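PDB 5T1J: T-box transcription factor TBX21 from Mus musculus, which binds specific DNA sites through its T-box domain and directs naive T-helper precursors into the Th1 lineage, activating Th1 genes and repressing Th2 and Th17 programs. Local coordinates for residues K13-F27 / R42-L54. Residues are numbered along the deposited sequence; the frame is centred on the assembly and turned at random.
Sequences KLRVALSNHLLWSKF and RMFPFLSFTVAGL. With nucleotides of chain F.
With CG1 of V16 anti to the backbone N (chi1 174°) and CG of F49 set between its own N and carbonyl carbon (chi1 44°), the valine methyl makes a CH-pi contact over one face of the phenyl, toward its rim, CG1 4.0 Å from the centroid. This is the edge of the p53-like beta sandwich of the T-box domain, where strand 16-18 runs antiparallel to strand 48-51. L18 CD1 reaches the edge of the F49 ring, in its plane, 3.6 Å from F49 CD2, and F171 also meets it. V16 CG2 packs on V51 CG2 on the same sheet face, while A17 and T50 point to the other. A nearly straight bond runs from T50 N to A17 O, 3.3 Å; the return from A17 N to T50 O is weak. Beyond the strand, helix 21-29 settles on P45, which follows a cis peptide bond. The proline rests against two aromatics of the helix: CD makes a CH-pi contact with the six-membered ring of W24 and lies over a face of F27. R42 NH2, ending strand 41-42, hydrogen-bonds weakly to OP1 of DG15 of chain F. M43 CE closes the edge of the indole in its plane, 3.9 Å from W24 CH2.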
ATOM      1  N   LYS A  13      12.832  -6.147 -22.084  1.00192.23           N
ATOM      2  CA  LYS A  13      11.876  -5.249 -21.448  1.00185.97           C
ATOM      3  C   LYS A  13      10.869  -6.072 -20.650  1.00199.47           C
ATOM      4  O   LYS A  13      10.367  -7.086 -21.140  1.00216.93           O
ATOM      5  CB  LYS A  13      11.182  -4.372 -22.504  1.00134.20           C
ATOM      6  CG  LYS A  13      10.297  -3.243 -21.952  1.00133.43           C
ATOM      7  CD  LYS A  13       9.814  -2.303 -23.067  1.00155.22           C
ATOM      8  CE  LYS A  13       8.851  -2.963 -24.062  1.00165.86           C
ATOM      9  NZ  LYS A  13       7.496  -3.278 -23.534  1.00143.09           N
ATOM     10  N   LEU A  14      10.638  -5.667 -19.401  1.00184.26           N
ATOM     11  CA  LEU A  14       9.473  -6.075 -18.601  1.00172.06           C
ATOM     12  C   LEU A  14       9.526  -7.508 -18.054  1.00176.79           C
ATOM     13  O   LEU A  14       8.489  -8.037 -17.645  1.00170.91           O
ATOM     14  CB  LEU A  14       8.169  -5.981 -19.402  1.00148.17           C
ATOM     15  CG  LEU A  14       7.783  -4.893 -20.384  1.00181.15           C
ATOM     16  CD1 LEU A  14       7.552  -5.621 -21.697  1.00172.83           C
ATOM     17  CD2 LEU A  14       6.553  -4.172 -19.947  1.00157.68           C
ATOM     18  N   ARG A  15      10.683  -8.162 -18.062  1.00161.04           N
ATOM     19  CA  ARG A  15      10.680  -9.600 -17.784  1.00180.00           C
ATOM     20  C   ARG A  15      10.657  -9.946 -16.298  1.00148.19           C
ATOM     21  O   ARG A  15      11.653  -9.753 -15.599  1.00173.38           O
ATOM     22  CB  ARG A  15      11.900 -10.270 -18.405  1.00156.78           C
ATOM     23  CG  ARG A  15      11.959 -10.200 -19.902  1.00178.43           C
ATOM     24  CD  ARG A  15      13.113 -11.031 -20.398  1.00173.10           C
ATOM     25  NE  ARG A  15      13.445 -10.710 -21.779  1.00174.21           N
ATOM     26  CZ  ARG A  15      13.873 -11.597 -22.674  1.00152.33           C
ATOM     27  NH1 ARG A  15      13.994 -12.886 -22.351  1.00146.39           N
ATOM     28  NH2 ARG A  15      14.153 -11.192 -23.907  1.00148.61           N
ATOM     29  N   VAL A  16       9.535 -10.484 -15.825  1.00132.95           N
ATOM     30  CA  VAL A  16       9.469 -10.964 -14.452  1.00126.04           C
ATOM     31  C   VAL A  16       9.181 -12.465 -14.395  1.00132.81           C
ATOM     32  O   VAL A  16       8.057 -12.963 -14.628  1.00132.13           O
ATOM     33  CB  VAL A  16       8.427 -10.217 -13.633  1.00124.83           C
ATOM     34  CG1 VAL A  16       8.277 -10.843 -12.253  1.00123.16           C
ATOM     35  CG2 VAL A  16       8.803  -8.735 -13.528  1.00144.91           C
ATOM     36  N   ALA A  17      10.238 -13.193 -14.073  1.00134.74           N
ATOM     37  CA  ALA A  17      10.171 -14.631 -13.986  1.00117.14           C
ATOM     38  C   ALA A  17       9.845 -15.003 -12.544  1.00119.12           C
ATOM     39  O   ALA A  17       9.845 -14.146 -11.672  1.00159.32           O
ATOM     40  CB  ALA A  17      11.492 -15.254 -14.435  1.00158.45           C
ATOM     41  N   LEU A  18       9.521 -16.271 -12.312  1.00153.78           N
ATOM     42  CA  LEU A  18       9.266 -16.761 -10.962  1.00129.49           C
ATOM     43  C   LEU A  18      10.344 -17.726 -10.480  1.00131.60           C
ATOM     44  O   LEU A  18      10.712 -18.671 -11.191  1.00126.71           O
ATOM     45  CB  LEU A  18       7.904 -17.442 -10.902  1.00105.66           C
ATOM     46  CG  LEU A  18       7.454 -18.079  -9.583  1.00122.19           C
ATOM     47  CD1 LEU A  18       7.444 -17.079  -8.469  1.00103.34           C
ATOM     48  CD2 LEU A  18       6.053 -18.661  -9.733  1.00137.37           C
ATOM     49  N   SER A  19      10.817 -17.508  -9.255  1.00153.85           N
ATOM     50  CA  SER A  19      11.685 -18.474  -8.586  1.00136.15           C
ATOM     51  C   SER A  19      10.791 -19.240  -7.616  1.00128.92           C
ATOM     52  O   SER A  19       9.654 -18.816  -7.371  1.00109.42           O
ATOM     53  CB  SER A  19      12.853 -17.795  -7.868  1.00160.17           C
ATOM     54  OG  SER A  19      13.681 -18.770  -7.245  1.00141.38           O
ATOM     55  N   ASN A  20      11.294 -20.343  -7.064  1.00160.89           N
ATOM     56  CA  ASN A  20      10.462 -21.312  -6.337  1.00164.82           C
ATOM     57  C   ASN A  20       9.504 -21.927  -7.344  1.00180.78           C
ATOM     58  O   ASN A  20       8.515 -22.561  -6.979  1.00140.53           O
ATOM     59  CB  ASN A  20       9.611 -20.676  -5.230  1.00117.76           C
ATOM     60  CG  ASN A  20      10.421 -20.052  -4.124  1.00 87.52           C
ATOM     61  OD1 ASN A  20      11.620 -20.322  -3.954  1.00 86.64           O
ATOM     62  ND2 ASN A  20       9.748 -19.234  -3.325  1.00 84.97           N
ATOM     63  N   HIS A  21       9.793 -21.672  -8.614  1.00154.35           N
ATOM     64  CA  HIS A  21       8.903 -21.960  -9.720  1.00132.10           C
ATOM     65  C   HIS A  21       8.379 -23.384  -9.635  1.00129.75           C
ATOM     66  O   HIS A  21       7.167 -23.620  -9.698  1.00132.52           O
ATOM     67  CB  HIS A  21       9.649 -21.735 -11.035  1.00129.91           C
ATOM     68  CG  HIS A  21       8.774 -21.723 -12.247  1.00126.28           C
ATOM     69  ND1 HIS A  21       7.411 -21.494 -12.187  1.00119.02           N
ATOM     70  CD2 HIS A  21       9.065 -21.898 -13.558  1.00131.31           C
ATOM     71  CE1 HIS A  21       6.908 -21.534 -13.405  1.00146.46           C
ATOM     72  NE2 HIS A  21       7.891 -21.780 -14.258  1.00139.63           N
ATOM     73  N   LEU A  22       9.299 -24.337  -9.482  1.00141.49           N
ATOM     74  CA  LEU A  22       8.920 -25.732  -9.292  1.00135.19           C
ATOM     75  C   LEU A  22       8.061 -25.879  -8.035  1.00121.43           C
ATOM     76  O   LEU A  22       7.056 -26.580  -8.061  1.00132.06           O
ATOM     77  CB  LEU A  22      10.164 -26.651  -9.265  1.00 88.99           C
ATOM     78  CG  LEU A  22      11.456 -26.406  -8.456  1.00 89.18           C
ATOM     79  CD1 LEU A  22      11.358 -26.967  -7.022  1.00 88.21           C
ATOM     80  CD2 LEU A  22      12.692 -26.953  -9.187  1.00 91.01           C
ATOM     81  N   LEU A  23       8.422 -25.180  -6.958  1.00122.43           N
ATOM     82  CA  LEU A  23       7.763 -25.373  -5.663  1.00118.99           C
ATOM     83  C   LEU A  23       6.310 -24.959  -5.746  1.00108.23           C
ATOM     84  O   LEU A  23       5.413 -25.569  -5.126  1.00101.49           O
ATOM     85  CB  LEU A  23       8.445 -24.544  -4.568  1.00102.50           C
ATOM     86  CG  LEU A  23       8.848 -25.312  -3.310  1.00106.86           C
ATOM     87  CD1 LEU A  23      10.023 -26.272  -3.599  1.00103.51           C
ATOM     88  CD2 LEU A  23       9.173 -24.340  -2.188  1.00101.70           C
ATOM     89  N   TRP A  24       6.081 -23.926  -6.546  1.00106.53           N
ATOM     90  CA  TRP A  24       4.737 -23.424  -6.706  1.00124.99           C
ATOM     91  C   TRP A  24       3.896 -24.451  -7.479  1.00133.31           C
ATOM     92  O   TRP A  24       2.730 -24.661  -7.177  1.00161.43           O
ATOM     93  CB  TRP A  24       4.766 -22.058  -7.404  1.00113.78           C
ATOM     94  CG  TRP A  24       4.813 -20.849  -6.482  1.00132.91           C
ATOM     95  CD1 TRP A  24       5.837 -19.926  -6.337  1.00105.50           C
ATOM     96  CD2 TRP A  24       3.756 -20.398  -5.627  1.00100.66           C
ATOM     97  NE1 TRP A  24       5.467 -18.951  -5.431  1.00106.24           N
ATOM     98  CE2 TRP A  24       4.191 -19.217  -4.987  1.00 99.34           C
ATOM     99  CE3 TRP A  24       2.480 -20.877  -5.335  1.00107.06           C
ATOM    100  CZ2 TRP A  24       3.386 -18.519  -4.072  1.00 98.59           C
ATOM    101  CZ3 TRP A  24       1.691 -20.163  -4.421  1.00103.78           C
ATOM    102  CH2 TRP A  24       2.146 -19.011  -3.809  1.00 98.13           C
ATOM    103  N   SER A  25       4.496 -25.122  -8.446  1.00 99.73           N
ATOM    104  CA  SER A  25       3.752 -26.116  -9.214  1.00120.12           C
ATOM    105  C   SER A  25       3.363 -27.365  -8.382  1.00110.31           C
ATOM    106  O   SER A  25       2.242 -27.864  -8.511  1.00134.59           O
ATOM    107  CB  SER A  25       4.562 -26.485 -10.440  1.00133.25           C
ATOM    108  OG  SER A  25       4.660 -25.333 -11.266  1.00139.09           O
ATOM    109  N   LYS A  26       4.319 -27.894  -7.606  1.00 96.56           N
ATOM    110  CA  LYS A  26       4.094 -28.935  -6.595  1.00 94.12           C
ATOM    111  C   LYS A  26       2.917 -28.565  -5.703  1.00 92.90           C
ATOM    112  O   LYS A  26       2.059 -29.358  -5.415  1.00 92.69           O
ATOM    113  CB  LYS A  26       5.314 -29.098  -5.689  1.00 94.14           C
ATOM    114  CG  LYS A  26       6.567 -29.500  -6.369  1.00 95.43           C
ATOM    115  CD  LYS A  26       7.703 -29.569  -5.356  1.00 95.46           C
ATOM    116  CE  LYS A  26       9.042 -29.881  -6.055  1.00 96.95           C
ATOM    117  NZ  LYS A  26      10.234 -29.815  -5.144  1.00 97.19           N
ATOM    118  N   PHE A  27       2.889 -27.334  -5.224  1.00 91.12           N
ATOM    119  CA  PHE A  27       1.814 -26.969  -4.320  1.00 90.13           C
ATOM    120  C   PHE A  27       0.540 -26.701  -5.108  1.00 90.29           C
ATOM    121  O   PHE A  27      -0.559 -26.784  -4.552  1.00 93.50           O
ATOM    122  CB  PHE A  27       2.208 -25.748  -3.476  1.00 89.50           C
ATOM    123  CG  PHE A  27       2.961 -26.092  -2.231  1.00 89.22           C
ATOM    124  CD1 PHE A  27       2.285 -26.319  -1.044  1.00 88.57           C
ATOM    125  CD2 PHE A  27       4.334 -26.221  -2.246  1.00 89.78           C
ATOM    126  CE1 PHE A  27       2.966 -26.651   0.128  1.00 88.48           C
ATOM    127  CE2 PHE A  27       5.023 -26.564  -1.074  1.00 89.69           C
ATOM    128  CZ  PHE A  27       4.331 -26.777   0.117  1.00 89.05           C
ATOM    129  N   ARG A  42       2.627 -16.084   7.676  1.00 82.02           N
ATOM    130  CA  ARG A  42       3.257 -15.751   6.418  1.00 82.05           C
ATOM    131  C   ARG A  42       3.004 -16.839   5.420  1.00 81.79           C
ATOM    132  O   ARG A  42       2.961 -17.996   5.775  1.00 81.69           O
ATOM    133  CB  ARG A  42       4.737 -15.531   6.612  1.00 82.52           C
ATOM    134  CG  ARG A  42       5.278 -16.436   7.706  1.00 82.74           C
ATOM    135  CD  ARG A  42       6.750 -16.279   7.811  1.00 83.36           C
ATOM    136  NE  ARG A  42       7.044 -15.173   8.677  1.00 83.78           N
ATOM    137  CZ  ARG A  42       8.268 -14.769   8.950  1.00 84.48           C
ATOM    138  NH1 ARG A  42       9.290 -15.419   8.422  1.00 84.82           N
ATOM    139  NH2 ARG A  42       8.460 -13.730   9.768  1.00 84.95           N
ATOM    140  N   MET A  43       2.823 -16.441   4.176  1.00 82.32           N
ATOM    141  CA  MET A  43       2.752 -17.362   3.066  1.00 82.29           C
ATOM    142  C   MET A  43       3.873 -18.397   2.947  1.00 82.53           C
ATOM    143  O   MET A  43       5.051 -18.151   3.279  1.00 82.90           O
ATOM    144  CB  MET A  43       2.710 -16.580   1.770  1.00 82.56           C
ATOM    145  CG  MET A  43       1.387 -15.923   1.545  1.00 82.45           C
ATOM    146  SD  MET A  43       1.347 -14.982   0.029  1.00 82.99           S
ATOM    147  CE  MET A  43       2.112 -16.206  -1.040  1.00 95.14           C
ATOM    148  N   PHE A  44       3.471 -19.568   2.452  1.00 87.90           N
ATOM    149  CA  PHE A  44       4.387 -20.629   2.051  1.00 88.29           C
ATOM    150  C   PHE A  44       3.754 -21.389   0.921  1.00 88.36           C
ATOM    151  O   PHE A  44       2.677 -21.906   1.094  1.00 96.57           O
ATOM    152  CB  PHE A  44       4.688 -21.561   3.214  1.00 88.30           C
ATOM    153  CG  PHE A  44       5.877 -22.413   2.995  1.00 88.91           C
ATOM    154  CD1 PHE A  44       7.012 -22.227   3.762  1.00 89.36           C
ATOM    155  CD2 PHE A  44       5.906 -23.381   1.982  1.00 89.22           C
ATOM    156  CE1 PHE A  44       8.152 -23.024   3.554  1.00 90.12           C
ATOM    157  CE2 PHE A  44       7.072 -24.192   1.771  1.00 90.00           C
ATOM    158  CZ  PHE A  44       8.170 -24.014   2.560  1.00 90.44           C
ATOM    159  N   PRO A  45       4.423 -21.494  -0.231  1.00 89.80           N
ATOM    160  CA  PRO A  45       5.760 -20.969  -0.488  1.00 95.72           C
ATOM    161  C   PRO A  45       5.692 -19.487  -0.897  1.00109.91           C
ATOM    162  O   PRO A  45       5.314 -19.160  -2.029  1.00100.15           O
ATOM    163  CB  PRO A  45       6.256 -21.861  -1.629  1.00 95.66           C
ATOM    164  CG  PRO A  45       4.983 -22.358  -2.322  1.00 90.89           C
ATOM    165  CD  PRO A  45       3.804 -21.994  -1.467  1.00 90.06           C
ATOM    166  N   PHE A  46       6.159 -18.611  -0.014  1.00 91.94           N
ATOM    167  CA  PHE A  46       5.954 -17.179  -0.177  1.00103.72           C
ATOM    168  C   PHE A  46       6.422 -16.600  -1.521  1.00100.03           C
ATOM    169  O   PHE A  46       7.546 -16.833  -1.958  1.00 93.28           O
ATOM    170  CB  PHE A  46       6.646 -16.411   0.961  1.00117.11           C
ATOM    171  CG  PHE A  46       8.020 -16.933   1.336  1.00 92.49           C
ATOM    172  CD1 PHE A  46       9.066 -16.910   0.414  1.00 94.06           C
ATOM    173  CD2 PHE A  46       8.295 -17.333   2.646  1.00 92.40           C
ATOM    174  CE1 PHE A  46      10.340 -17.348   0.749  1.00 93.92           C
ATOM    175  CE2 PHE A  46       9.581 -17.757   2.998  1.00 98.76           C
ATOM    176  CZ  PHE A  46      10.606 -17.762   2.040  1.00 93.83           C
ATOM    177  N   LEU A  47       5.549 -15.801  -2.135  1.00100.18           N
ATOM    178  CA  LEU A  47       5.800 -15.185  -3.432  1.00 97.04           C
ATOM    179  C   LEU A  47       7.211 -14.610  -3.476  1.00102.66           C
ATOM    180  O   LEU A  47       7.542 -13.724  -2.673  1.00131.84           O
ATOM    181  CB  LEU A  47       4.757 -14.078  -3.674  1.00 96.99           C
ATOM    182  CG  LEU A  47       4.584 -13.590  -5.114  1.00 97.83           C
ATOM    183  CD1 LEU A  47       4.744 -14.779  -6.066  1.00 98.26           C
ATOM    184  CD2 LEU A  47       3.226 -12.927  -5.306  1.00 97.77           C
ATOM    185  N   SER A  48       8.031 -15.074  -4.420  1.00 93.06           N
ATOM    186  CA  SER A  48       9.442 -14.650  -4.454  1.00 93.83           C
ATOM    187  C   SER A  48      10.059 -14.882  -5.800  1.00 94.95           C
ATOM    188  O   SER A  48      10.160 -16.013  -6.249  1.00 98.22           O
ATOM    189  CB  SER A  48      10.298 -15.400  -3.423  1.00 93.72           C
ATOM    190  OG  SER A  48       9.649 -15.523  -2.171  1.00 99.07           O
ATOM    191  N   PHE A  49      10.523 -13.834  -6.450  1.00105.05           N
ATOM    192  CA  PHE A  49      11.052 -14.065  -7.781  1.00126.93           C
ATOM    193  C   PHE A  49      12.118 -13.102  -8.312  1.00142.99           C
ATOM    194  O   PHE A  49      12.938 -12.578  -7.560  1.00164.76           O
ATOM    195  CB  PHE A  49       9.878 -14.151  -8.763  1.00147.31           C
ATOM    196  CG  PHE A  49       8.819 -13.097  -8.576  1.00 94.71           C
ATOM    197  CD1 PHE A  49       9.121 -11.743  -8.651  1.00 95.16           C
ATOM    198  CD2 PHE A  49       7.478 -13.486  -8.393  1.00 99.76           C
ATOM    199  CE1 PHE A  49       8.122 -10.807  -8.501  1.00117.27           C
ATOM    200  CE2 PHE A  49       6.467 -12.540  -8.248  1.00 93.57           C
ATOM    201  CZ  PHE A  49       6.794 -11.207  -8.302  1.00 98.11           C
ATOM    202  N   THR A  50      12.130 -12.952  -9.630  1.00119.79           N
ATOM    203  CA  THR A  50      13.212 -12.301 -10.346  1.00130.82           C
ATOM    204  C   THR A  50      12.671 -11.379 -11.422  1.00139.77           C
ATOM    205  O   THR A  50      11.660 -11.680 -12.073  1.00117.04           O
ATOM    206  CB  THR A  50      14.182 -13.350 -10.930  1.00122.17           C
ATOM    207  OG1 THR A  50      14.900 -13.943  -9.842  1.00117.01           O
ATOM    208  CG2 THR A  50      15.196 -12.733 -11.872  1.00136.98           C
ATOM    209  N   VAL A  51      13.362 -10.248 -11.591  1.00146.57           N
ATOM    210  CA  VAL A  51      12.883  -9.162 -12.429  1.00124.75           C
ATOM    211  C   VAL A  51      13.964  -8.666 -13.378  1.00136.14           C
ATOM    212  O   VAL A  51      15.152  -8.653 -13.039  1.00134.36           O
ATOM    213  CB  VAL A  51      12.367  -8.013 -11.545  1.00130.37           C
ATOM    214  CG1 VAL A  51      13.429  -7.619 -10.527  1.00123.02           C
ATOM    215  CG2 VAL A  51      11.909  -6.837 -12.384  1.00133.47           C
ATOM    216  N   ALA A  52      13.535  -8.296 -14.582  1.00145.18           N
ATOM    217  CA  ALA A  52      14.408  -7.723 -15.596  1.00147.89           C
ATOM    218  C   ALA A  52      13.611  -6.822 -16.538  1.00163.87           C
ATOM    219  O   ALA A  52      12.372  -6.797 -16.501  1.00152.53           O
ATOM    220  CB  ALA A  52      15.118  -8.827 -16.380  1.00128.94           C
ATOM    221  N   GLY A  53      14.335  -6.054 -17.347  1.00151.11           N
ATOM    222  CA  GLY A  53      13.732  -5.178 -18.336  1.00168.55           C
ATOM    223  C   GLY A  53      13.624  -3.753 -17.832  1.00161.72           C
ATOM    224  O   GLY A  53      12.949  -2.906 -18.427  1.00159.12           O
ATOM    225  N   LEU A  54      14.287  -3.494 -16.712  1.00133.70           N
ATOM    226  CA  LEU A  54      14.243  -2.176 -16.104  1.00180.29           C
ATOM    227  C   LEU A  54      15.603  -1.446 -16.298  1.00181.76           C
ATOM    228  O   LEU A  54      16.613  -2.087 -16.627  1.00154.80           O
ATOM    229  CB  LEU A  54      13.802  -2.343 -14.637  1.00139.29           C
ATOM    230  CG  LEU A  54      14.642  -3.191 -13.681  1.00116.94           C
ATOM    231  CD1 LEU A  54      15.865  -2.353 -13.320  1.00117.68           C
ATOM    232  CD2 LEU A  54      13.891  -3.665 -12.429  1.00114.84           C
TER
ATOM    233  P    DG F  15       6.729 -14.625  13.277  1.00102.88           P
ATOM    234  OP1  DG F  15       6.962 -13.689  12.158  1.00103.10           O
ATOM    235  OP2  DG F  15       5.535 -14.494  14.151  1.00102.80           O
ATOM    236  O5'  DG F  15       6.770 -16.028  12.531  1.00101.25           O
ATOM    237  C5'  DG F  15       7.876 -16.310  11.709  1.00101.47           C
ATOM    238  C4'  DG F  15       8.053 -17.782  11.582  1.00100.87           C
ATOM    239  O4'  DG F  15       8.391 -18.313  12.862  1.00101.87           O
ATOM    240  C3'  DG F  15       6.822 -18.518  11.119  1.00 99.35           C
ATOM    241  O3'  DG F  15       7.198 -19.500  10.173  1.00 99.12           O
ATOM    242  C2'  DG F  15       6.304 -19.134  12.416  1.00 99.58           C
ATOM    243  C1'  DG F  15       7.602 -19.418  13.124  1.00101.17           C
ATOM    244  N9   DG F  15       7.513 -19.454  14.560  1.00102.35           N
ATOM    245  C8   DG F  15       7.267 -18.391  15.375  1.00103.19           C
ATOM    246  N7   DG F  15       7.264 -18.693  16.636  1.00104.61           N
ATOM    247  C5   DG F  15       7.496 -20.054  16.657  1.00104.66           C
ATOM    248  C6   DG F  15       7.584 -20.932  17.750  1.00106.24           C
ATOM    249  O6   DG F  15       7.470 -20.650  18.958  1.00107.92           O
ATOM    250  N1   DG F  15       7.823 -22.253  17.333  1.00106.18           N
ATOM    251  C2   DG F  15       7.965 -22.643  16.014  1.00104.81           C
ATOM    252  N2   DG F  15       8.208 -23.941  15.794  1.00105.46           N
ATOM    253  N3   DG F  15       7.878 -21.816  14.982  1.00103.33           N
ATOM    254  C4   DG F  15       7.649 -20.544  15.378  1.00103.31           C
ATOM    255  P    DT F  16       6.168 -19.915   9.015  1.00 97.17           P
ATOM    256  OP1  DT F  16       6.870 -19.712   7.725  1.00 97.60           O
ATOM    257  OP2  DT F  16       4.865 -19.243   9.241  1.00 96.21           O
ATOM    258  O5'  DT F  16       5.957 -21.483   9.239  1.00 97.30           O
ATOM    259  C5'  DT F  16       5.888 -22.015  10.550  1.00 97.82           C
ATOM    260  C4'  DT F  16       5.695 -23.519  10.500  1.00 98.38           C
ATOM    261  O4'  DT F  16       6.160 -24.083  11.753  1.00 99.70           O
ATOM    262  C3'  DT F  16       4.248 -23.919  10.334  1.00 97.46           C
ATOM    263  O3'  DT F  16       4.040 -24.902   9.349  1.00 97.80           O
ATOM    264  C2'  DT F  16       3.839 -24.427  11.704  1.00 98.10           C
ATOM    265  C1'  DT F  16       5.138 -24.741  12.433  1.00 99.76           C
ATOM    266  N1   DT F  16       5.054 -24.218  13.820  1.00100.30           N
ATOM    267  C2   DT F  16       5.248 -25.058  14.890  1.00102.05           C
ATOM    268  O2   DT F  16       5.593 -26.212  14.775  1.00103.28           O
ATOM    269  N3   DT F  16       5.061 -24.466  16.122  1.00102.73           N
ATOM    270  C4   DT F  16       4.676 -23.137  16.377  1.00101.92           C
ATOM    271  O4   DT F  16       4.525 -22.683  17.520  1.00103.04           O
ATOM    272  C5   DT F  16       4.461 -22.332  15.202  1.00100.10           C
ATOM    273  C7   DT F  16       4.045 -20.904  15.333  1.00 99.56           C
ATOM    274  C6   DT F  16       4.645 -22.903  14.003  1.00 99.36           C
TER